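Local coordinates for endoglucanase, glycoside hydrolase family 5 protein (Cytophaga hutchinsonii, PDB 5IHS) that probably hydrolyses internal beta-1,4-glucosidic bonds of cellulose chains, using a TIM-barrel fold, at residues 84-89 with 107-112; 119-124 with 243-248; 93-98 with 136-141. All blocks are in the same frame, centred on the assembly; numbering follows the deposited sequence.

Contact 1 (84-89 with 107-112); sequences VRAAMG and MEVVNA
Val109, on the inner side of helix 99-116, reaches onto Val84 and Ala86 of strand 83-89 with a single methyl. Its CG1 lies 4.1 Å from Val84 CG1 and 4.2 Å from Ala86 CB, so it rests against both side chains, which project from the same side of the strand. The first torsion of Val109 (chi1 171°) accounts for this, as it swings CG1 opposite the backbone N and over the strand. On the other side, Val84 offers CG1 from the crowded position between its own N and carbonyl carbon (chi1 59°), and the two valines cross obliquely. Because Ala86 has no more than a methyl to insert, the backbones come close, with Ala86 CA and Val109 CA 6.8 Å apart.

The next shell is apolar for the most part. Tyr67 touches both Ala86 and Val109, while Val72 and Leu75 of helix 69-77 pack against Val109 and Val84 respectively. Within helix 99-116, regular bonds such as Asn111 N to Met107 O (2.8 Å) fix the turn that carries Val109. Backbone hydrogen bonds of Arg85 with Met55 and Leu57 tie the strand to its neighbour 53-57, and those of Val84 and Ala86 to strand 119-125. The Arg85 side chain leaves by the opposite side, into the barrel, where it forms salt bridges with Glu156 and Glu248.

No hydrogen bond links helix to strand. This first half of a beta-alpha-beta unit is therefore joined by non-directional methyl contacts, whose fit depends on shape and burial, while the charged chemistry stays on the inner side of the same strand.

Contact 2 (119-124 with 243-248); sequences YVIIDY and ALFVTE
Thr247 OG1 is gripped by two polar partners inside the barrel, hydrogen-bonding to Glu156 OE2 and to His220 NE2. With its hydroxyl so engaged, the residue gives its methyl to the contact, and CG2 lies 4.3 Å from Ile121 CD1. The same CD1 does the main touching, at 3.8 Å from Phe245 CZ and 3.9 Å from Phe245 CE1. Ile121 and Phe245 approach from opposite directions, the methyl meeting the far end of the ring obliquely. An extended outer torsion in Ile121 (chi2 165°) carries CD1 well out from its strand. Thus one methyl serves both residues of the facing strand.

Between Phe245 and Thr247 the chain makes an inverse gamma turn centred on Val246, with a weak bond from Thr247 N to Phe245 O of 3.1 Å. Ile121 also packs on Val83 and Glu156, and Glu248 is held by Arg85 and Tyr222. In family 5 enzymes the end of this seventh strand carries the nucleophile, and Glu248 is consistent with that place. Strands 119-125 and 244-249, third and seventh of eight, thus meet through inward side chains across the closed parallel barrel, the interior of a TIM barrel.

Contact 3 (93-98 with 136-141); sequences DGYLEN and AQRFFS
Tyr95 and Phe139 form the compact part of this contact, an edge-to-face pair in which the edge of Phe139 is directed at the face of Tyr95. The ring centroids lie 5.1 Å apart and the planes are inclined at 63°. Phe139 meets the phenol end with more than its ring: CB is 3.5 Å from Tyr95 OH and 3.7 Å from Tyr95 CZ, while CD1 sits 3.8 Å from Tyr95 CE1. A first torsion of 173° in Tyr95 turns CG opposite its backbone N and sends the ring from the loop onto helix 133-147.

The phenol oxygen marks the change to the solvent side. There water 1 is hydrogen-bonded to Tyr95 OH at 3.0 Å, and the exposed Arg138 reaches toward the same water. Its NH1 is modelled at only 2.4 Å from water 1, so that link is doubtful in detail; Arg138 NE remains 4.4 Å from Tyr95 OH.

A leucine in place of Tyr95 would probably leave the edge of Phe139 without its aromatic face and water 1 without the phenol partner.

On the barrel side of the pair, Met88 of strand 83-89 touches both rings; from strand 119-125, Tyr124 touches both rings and Ile122 lies against Phe139. The loop leading into helix 99-116 is thereby seated against helix 133-147, whose Phe140 packs in turn on Val178 of helix 167-185.

In the fold
Strands 83-89 and 119-125, neighbours in the barrel, link the three contacts: contact 1 uses the first, contact 2 the second, and contact 3 packs against both. Contacts 1 and 2, with centres about 12 Å apart, are joined by probable backbone hydrogen bonds, Val84 O to Ile121 N and Ala86 N to Ile121 O, both 2.9 Å. Contact 1 lies outside the barrel wall and contact 2 within it. Contact 3, centred about 14 Å from contact 1 and 18 Å from contact 2, continues the outer layer: Gly89 O is 2.8 Å from Tyr95 N, a probable hydrogen bond, and Tyr124 CB is 3.6 Å from Phe140 CE2. Inward-pointing Arg85, Asp123 and Glu248 gather near contact 2, consistent with the family's active site at the strands' C-terminal ends.

Contact 1 (84-89 with 107-112)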
# COMPACT_ATOMS: atom_id res chain seq x y z
N VAL A 84 -2.06 7.04 -1.39
CA VAL A 84 -3.00 6.22 -2.16
C VAL A 84 -2.20 5.10 -2.81
O VAL A 84 -1.05 5.30 -3.21
CB VAL A 84 -3.78 7.06 -3.21
CG1 VAL A 84 -2.84 7.74 -4.20
CG2 VAL A 84 -4.81 6.22 -3.94
N ARG A 85 -2.81 3.92 -2.92
CA ARG A 85 -2.16 2.73 -3.48
C ARG A 85 -2.84 2.32 -4.78
O ARG A 85 -4.06 2.11 -4.82
CB ARG A 85 -2.17 1.60 -2.47
CG ARG A 85 -1.66 0.24 -2.93
CD ARG A 85 -1.64 -0.67 -1.74
NE ARG A 85 -1.09 -2.01 -1.89
CZ ARG A 85 -1.78 -3.15 -1.84
NH1 ARG A 85 -3.11 -3.19 -1.88
NH2 ARG A 85 -1.10 -4.29 -1.77
N ALA A 86 -2.04 2.21 -5.84
CA ALA A 86 -2.49 1.77 -7.16
C ALA A 86 -2.17 0.28 -7.26
O ALA A 86 -1.00 -0.10 -7.35
CB ALA A 86 -1.77 2.56 -8.25
N ALA A 87 -3.21 -0.56 -7.23
CA ALA A 87 -3.08 -2.02 -7.17
C ALA A 87 -3.17 -2.58 -8.58
O ALA A 87 -4.24 -2.99 -9.05
CB ALA A 87 -4.16 -2.61 -6.26
N MET A 88 -2.03 -2.62 -9.27
CA MET A 88 -2.00 -3.04 -10.66
C MET A 88 -2.07 -4.56 -10.75
O MET A 88 -1.12 -5.26 -10.38
CB MET A 88 -0.74 -2.53 -11.35
CG MET A 88 -0.83 -2.74 -12.86
SD MET A 88 0.64 -2.33 -13.81
CE MET A 88 1.77 -3.58 -13.19
N GLY A 89 -3.18 -5.08 -11.26
CA GLY A 89 -3.28 -6.52 -11.46
C GLY A 89 -2.26 -6.99 -12.47
O GLY A 89 -1.98 -6.32 -13.46
N MET A 107 -0.21 5.07 -13.95
CA MET A 107 0.39 6.37 -14.16
C MET A 107 -0.61 7.50 -13.95
O MET A 107 -0.23 8.58 -13.48
CB MET A 107 1.03 6.45 -15.54
CG MET A 107 2.26 5.56 -15.67
SD MET A 107 3.20 5.80 -17.17
CE MET A 107 1.99 5.32 -18.39
N GLU A 108 -1.88 7.29 -14.28
CA GLU A 108 -2.86 8.33 -14.03
C GLU A 108 -2.97 8.61 -12.54
O GLU A 108 -3.05 9.77 -12.12
CB GLU A 108 -4.20 7.93 -14.62
CG GLU A 108 -5.26 9.02 -14.54
CD GLU A 108 -4.95 10.27 -15.40
OE1 GLU A 108 -4.00 10.24 -16.21
OE2 GLU A 108 -5.67 11.30 -15.26
N VAL A 109 -2.95 7.56 -11.71
CA VAL A 109 -3.02 7.74 -10.27
C VAL A 109 -1.74 8.37 -9.73
O VAL A 109 -1.78 9.28 -8.90
CB VAL A 109 -3.37 6.41 -9.59
CG1 VAL A 109 -3.24 6.50 -8.07
CG2 VAL A 109 -4.79 6.00 -9.99
N VAL A 110 -0.58 7.89 -10.18
CA VAL A 110 0.69 8.49 -9.77
C VAL A 110 0.73 9.96 -10.14
O VAL A 110 1.10 10.81 -9.31
CB VAL A 110 1.88 7.72 -10.40
CG1 VAL A 110 3.19 8.47 -10.15
CG2 VAL A 110 1.95 6.30 -9.85
N ASN A 111 0.35 10.29 -11.38
CA ASN A 111 0.38 11.68 -11.82
C ASN A 111 -0.52 12.54 -10.96
O ASN A 111 -0.18 13.69 -10.63
CB ASN A 111 -0.04 11.76 -13.29
CG ASN A 111 1.03 11.26 -14.25
OD1 ASN A 111 2.17 11.02 -13.85
ND2 ASN A 111 0.67 11.13 -15.52
N ALA A 112 -1.69 12.02 -10.60
CA ALA A 112 -2.61 12.78 -9.76
C ALA A 112 -2.05 12.96 -8.36
O ALA A 112 -2.19 14.03 -7.77
CB ALA A 112 -3.96 12.07 -9.69

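Contact 2 (119-124 with 243-248)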
# COMPACT_ATOMS: atom_id res chain seq x y z
N TYR A 119 1.54 11.02 -1.20
CA TYR A 119 2.38 9.89 -1.57
C TYR A 119 1.55 8.85 -2.34
O TYR A 119 0.31 8.81 -2.24
CB TYR A 119 3.05 9.28 -0.33
CG TYR A 119 4.03 10.26 0.32
CD1 TYR A 119 5.33 10.36 -0.15
CD2 TYR A 119 3.64 11.09 1.36
CE1 TYR A 119 6.22 11.27 0.40
CE2 TYR A 119 4.51 12.00 1.92
CZ TYR A 119 5.79 12.10 1.44
OH TYR A 119 6.62 13.05 2.01
N VAL A 120 2.23 8.01 -3.10
CA VAL A 120 1.56 7.01 -3.93
C VAL A 120 2.38 5.73 -3.94
O VAL A 120 3.60 5.77 -4.14
CB VAL A 120 1.28 7.53 -5.36
CG1 VAL A 120 2.55 7.98 -6.06
CG2 VAL A 120 0.55 6.47 -6.18
N ILE A 121 1.70 4.60 -3.72
CA ILE A 121 2.31 3.28 -3.79
C ILE A 121 2.00 2.67 -5.15
O ILE A 121 0.83 2.54 -5.52
CB ILE A 121 1.79 2.37 -2.68
CG1 ILE A 121 2.10 2.94 -1.29
CG2 ILE A 121 2.39 0.97 -2.82
CD1 ILE A 121 1.31 2.29 -0.18
N ILE A 122 3.05 2.29 -5.87
CA ILE A 122 2.94 1.56 -7.12
C ILE A 122 3.03 0.08 -6.75
O ILE A 122 4.11 -0.43 -6.47
CB ILE A 122 4.05 1.95 -8.10
CG1 ILE A 122 3.96 3.44 -8.47
CG2 ILE A 122 3.99 1.07 -9.36
CD1 ILE A 122 5.13 3.93 -9.27
N ASP A 123 1.87 -0.61 -6.72
CA ASP A 123 1.75 -1.99 -6.25
C ASP A 123 1.63 -2.97 -7.42
O ASP A 123 0.65 -2.94 -8.18
CB ASP A 123 0.55 -2.08 -5.31
CG ASP A 123 -0.00 -3.48 -5.10
OD1 ASP A 123 0.75 -4.47 -5.09
OD2 ASP A 123 -1.26 -3.55 -4.90
N TYR A 124 2.62 -3.84 -7.54
CA TYR A 124 2.62 -4.97 -8.48
C TYR A 124 1.76 -6.05 -7.83
O TYR A 124 2.23 -6.82 -6.99
CB TYR A 124 4.05 -5.41 -8.73
CG TYR A 124 4.28 -6.22 -9.98
CD1 TYR A 124 4.23 -5.61 -11.24
CD2 TYR A 124 4.56 -7.57 -9.93
CE1 TYR A 124 4.45 -6.33 -12.39
CE2 TYR A 124 4.79 -8.30 -11.09
CZ TYR A 124 4.73 -7.67 -12.32
OH TYR A 124 4.94 -8.35 -13.50
N ALA A 243 11.61 -2.74 9.29
CA ALA A 243 10.49 -1.81 9.24
C ALA A 243 9.37 -2.41 8.41
O ALA A 243 9.61 -2.96 7.32
CB ALA A 243 10.93 -0.48 8.63
N LEU A 244 8.15 -2.31 8.91
CA LEU A 244 6.96 -2.86 8.28
C LEU A 244 6.10 -1.74 7.71
O LEU A 244 6.07 -0.62 8.24
CB LEU A 244 6.13 -3.62 9.31
CG LEU A 244 6.88 -4.70 10.09
CD1 LEU A 244 5.96 -5.38 11.08
CD2 LEU A 244 7.51 -5.72 9.15
N PHE A 245 5.36 -2.05 6.65
CA PHE A 245 4.37 -1.15 6.06
C PHE A 245 3.12 -1.98 5.78
O PHE A 245 3.19 -2.99 5.08
CB PHE A 245 4.95 -0.55 4.77
CG PHE A 245 4.23 0.68 4.23
CD1 PHE A 245 2.86 0.76 4.07
CD2 PHE A 245 4.99 1.78 3.83
CE1 PHE A 245 2.25 1.90 3.55
CE2 PHE A 245 4.38 2.92 3.31
CZ PHE A 245 3.02 2.96 3.16
N VAL A 246 1.98 -1.57 6.35
CA VAL A 246 0.71 -2.23 6.08
C VAL A 246 0.16 -1.65 4.78
O VAL A 246 -0.64 -0.70 4.79
CB VAL A 246 -0.25 -2.14 7.27
CG1 VAL A 246 -1.62 -2.71 6.90
CG2 VAL A 246 0.31 -2.90 8.46
N THR A 247 0.58 -2.20 3.65
CA THR A 247 0.10 -1.66 2.38
C THR A 247 -1.33 -2.06 2.10
O THR A 247 -1.93 -1.50 1.18
CB THR A 247 1.01 -2.06 1.21
OG1 THR A 247 0.99 -3.48 1.09
CG2 THR A 247 2.44 -1.54 1.38
N GLU A 248 -1.88 -3.01 2.85
CA GLU A 248 -3.27 -3.42 2.68
C GLU A 248 -3.78 -4.00 3.99
O GLU A 248 -3.15 -4.89 4.58
CB GLU A 248 -3.38 -4.48 1.58
CG GLU A 248 -4.78 -4.72 1.11
CD GLU A 248 -4.86 -5.88 0.13
OE1 GLU A 248 -4.18 -5.82 -0.93
OE2 GLU A 248 -5.60 -6.84 0.44

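Contact 3 (93-98 with 136-141)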
# COMPACT_ATOMS: atom_id res chain seq x y z
N ASP A 93 -5.75 -11.38 -16.76
CA ASP A 93 -6.12 -10.30 -17.67
C ASP A 93 -5.65 -8.94 -17.16
O ASP A 93 -6.30 -7.92 -17.40
CB ASP A 93 -7.62 -10.27 -17.97
CG ASP A 93 -8.07 -11.46 -18.80
OD1 ASP A 93 -7.37 -11.81 -19.77
OD2 ASP A 93 -9.12 -12.04 -18.47
N GLY A 94 -4.53 -8.92 -16.46
CA GLY A 94 -3.92 -7.70 -15.98
C GLY A 94 -2.74 -7.29 -16.83
O GLY A 94 -2.76 -7.42 -18.06
N TYR A 95 -1.69 -6.81 -16.15
CA TYR A 95 -0.53 -6.23 -16.82
C TYR A 95 0.16 -7.21 -17.77
O TYR A 95 0.65 -6.80 -18.83
CB TYR A 95 0.45 -5.73 -15.75
CG TYR A 95 1.76 -5.25 -16.32
CD1 TYR A 95 1.84 -4.02 -16.95
CD2 TYR A 95 2.92 -6.03 -16.23
CE1 TYR A 95 3.03 -3.56 -17.50
CE2 TYR A 95 4.11 -5.57 -16.79
CZ TYR A 95 4.15 -4.34 -17.42
OH TYR A 95 5.34 -3.90 -17.97
N LEU A 96 0.28 -8.49 -17.41
CA LEU A 96 1.00 -9.40 -18.30
C LEU A 96 0.33 -9.48 -19.67
O LEU A 96 1.01 -9.55 -20.70
CB LEU A 96 1.15 -10.79 -17.68
CG LEU A 96 2.00 -10.86 -16.41
CD1 LEU A 96 2.02 -12.29 -15.88
CD2 LEU A 96 3.42 -10.34 -16.63
N GLU A 97 -1.01 -9.48 -19.70
CA GLU A 97 -1.74 -9.56 -20.96
C GLU A 97 -1.99 -8.20 -21.59
O GLU A 97 -2.03 -8.10 -22.82
CB GLU A 97 -3.10 -10.22 -20.71
CG GLU A 97 -3.01 -11.69 -20.42
CD GLU A 97 -3.38 -12.52 -21.62
OE1 GLU A 97 -2.90 -12.20 -22.73
OE2 GLU A 97 -4.16 -13.48 -21.46
N ASN A 98 -2.15 -7.16 -20.78
CA ASN A 98 -2.58 -5.84 -21.24
C ASN A 98 -1.65 -4.78 -20.64
O ASN A 98 -2.08 -3.94 -19.84
CB ASN A 98 -4.03 -5.59 -20.82
CG ASN A 98 -4.96 -6.67 -21.32
OD1 ASN A 98 -5.52 -7.44 -20.54
ND2 ASN A 98 -5.11 -6.76 -22.63
N ALA A 136 8.28 -8.11 -14.56
CA ALA A 136 8.26 -7.23 -13.39
C ALA A 136 9.42 -6.24 -13.44
O ALA A 136 9.25 -5.05 -13.13
CB ALA A 136 8.34 -8.07 -12.12
N GLN A 137 10.61 -6.71 -13.82
CA GLN A 137 11.76 -5.84 -13.93
C GLN A 137 11.53 -4.77 -14.98
O GLN A 137 11.90 -3.60 -14.78
CB GLN A 137 13.00 -6.67 -14.26
CG GLN A 137 13.50 -7.50 -13.09
CD GLN A 137 14.68 -8.37 -13.47
OE1 GLN A 137 15.31 -8.19 -14.52
NE2 GLN A 137 14.99 -9.34 -12.62
N ARG A 138 10.91 -5.14 -16.10
CA ARG A 138 10.63 -4.16 -17.15
C ARG A 138 9.69 -3.08 -16.65
O ARG A 138 9.93 -1.88 -16.84
CB ARG A 138 10.04 -4.89 -18.37
CG ARG A 138 9.75 -3.99 -19.56
CD ARG A 138 9.45 -4.81 -20.83
NE ARG A 138 8.29 -5.69 -20.69
CZ ARG A 138 8.33 -7.02 -20.60
NH1 ARG A 138 7.20 -7.71 -20.49
NH2 ARG A 138 9.48 -7.68 -20.64
N PHE A 139 8.61 -3.49 -15.98
CA PHE A 139 7.63 -2.55 -15.45
C PHE A 139 8.28 -1.58 -14.47
O PHE A 139 8.12 -0.36 -14.57
CB PHE A 139 6.50 -3.30 -14.76
CG PHE A 139 5.55 -2.40 -14.03
CD1 PHE A 139 4.68 -1.58 -14.73
CD2 PHE A 139 5.54 -2.34 -12.65
CE1 PHE A 139 3.81 -0.74 -14.07
CE2 PHE A 139 4.68 -1.49 -11.98
CZ PHE A 139 3.81 -0.69 -12.69
N PHE A 140 9.02 -2.11 -13.49
CA PHE A 140 9.60 -1.25 -12.48
C PHE A 140 10.71 -0.38 -13.04
O PHE A 140 10.88 0.75 -12.58
CB PHE A 140 10.01 -2.06 -11.25
CG PHE A 140 8.86 -2.32 -10.33
CD1 PHE A 140 8.30 -1.28 -9.61
CD2 PHE A 140 8.30 -3.58 -10.21
CE1 PHE A 140 7.20 -1.48 -8.79
CE2 PHE A 140 7.20 -3.79 -9.38
CZ PHE A 140 6.66 -2.73 -8.67
N SER A 141 11.48 -0.88 -14.01
CA SER A 141 12.47 -0.03 -14.67
C SER A 141 11.80 1.16 -15.34
O SER A 141 12.28 2.30 -15.26
CB SER A 141 13.23 -0.83 -15.73
OG SER A 141 14.08 -1.79 -15.16
O HOH W 1 5.52 -6.01 -20.16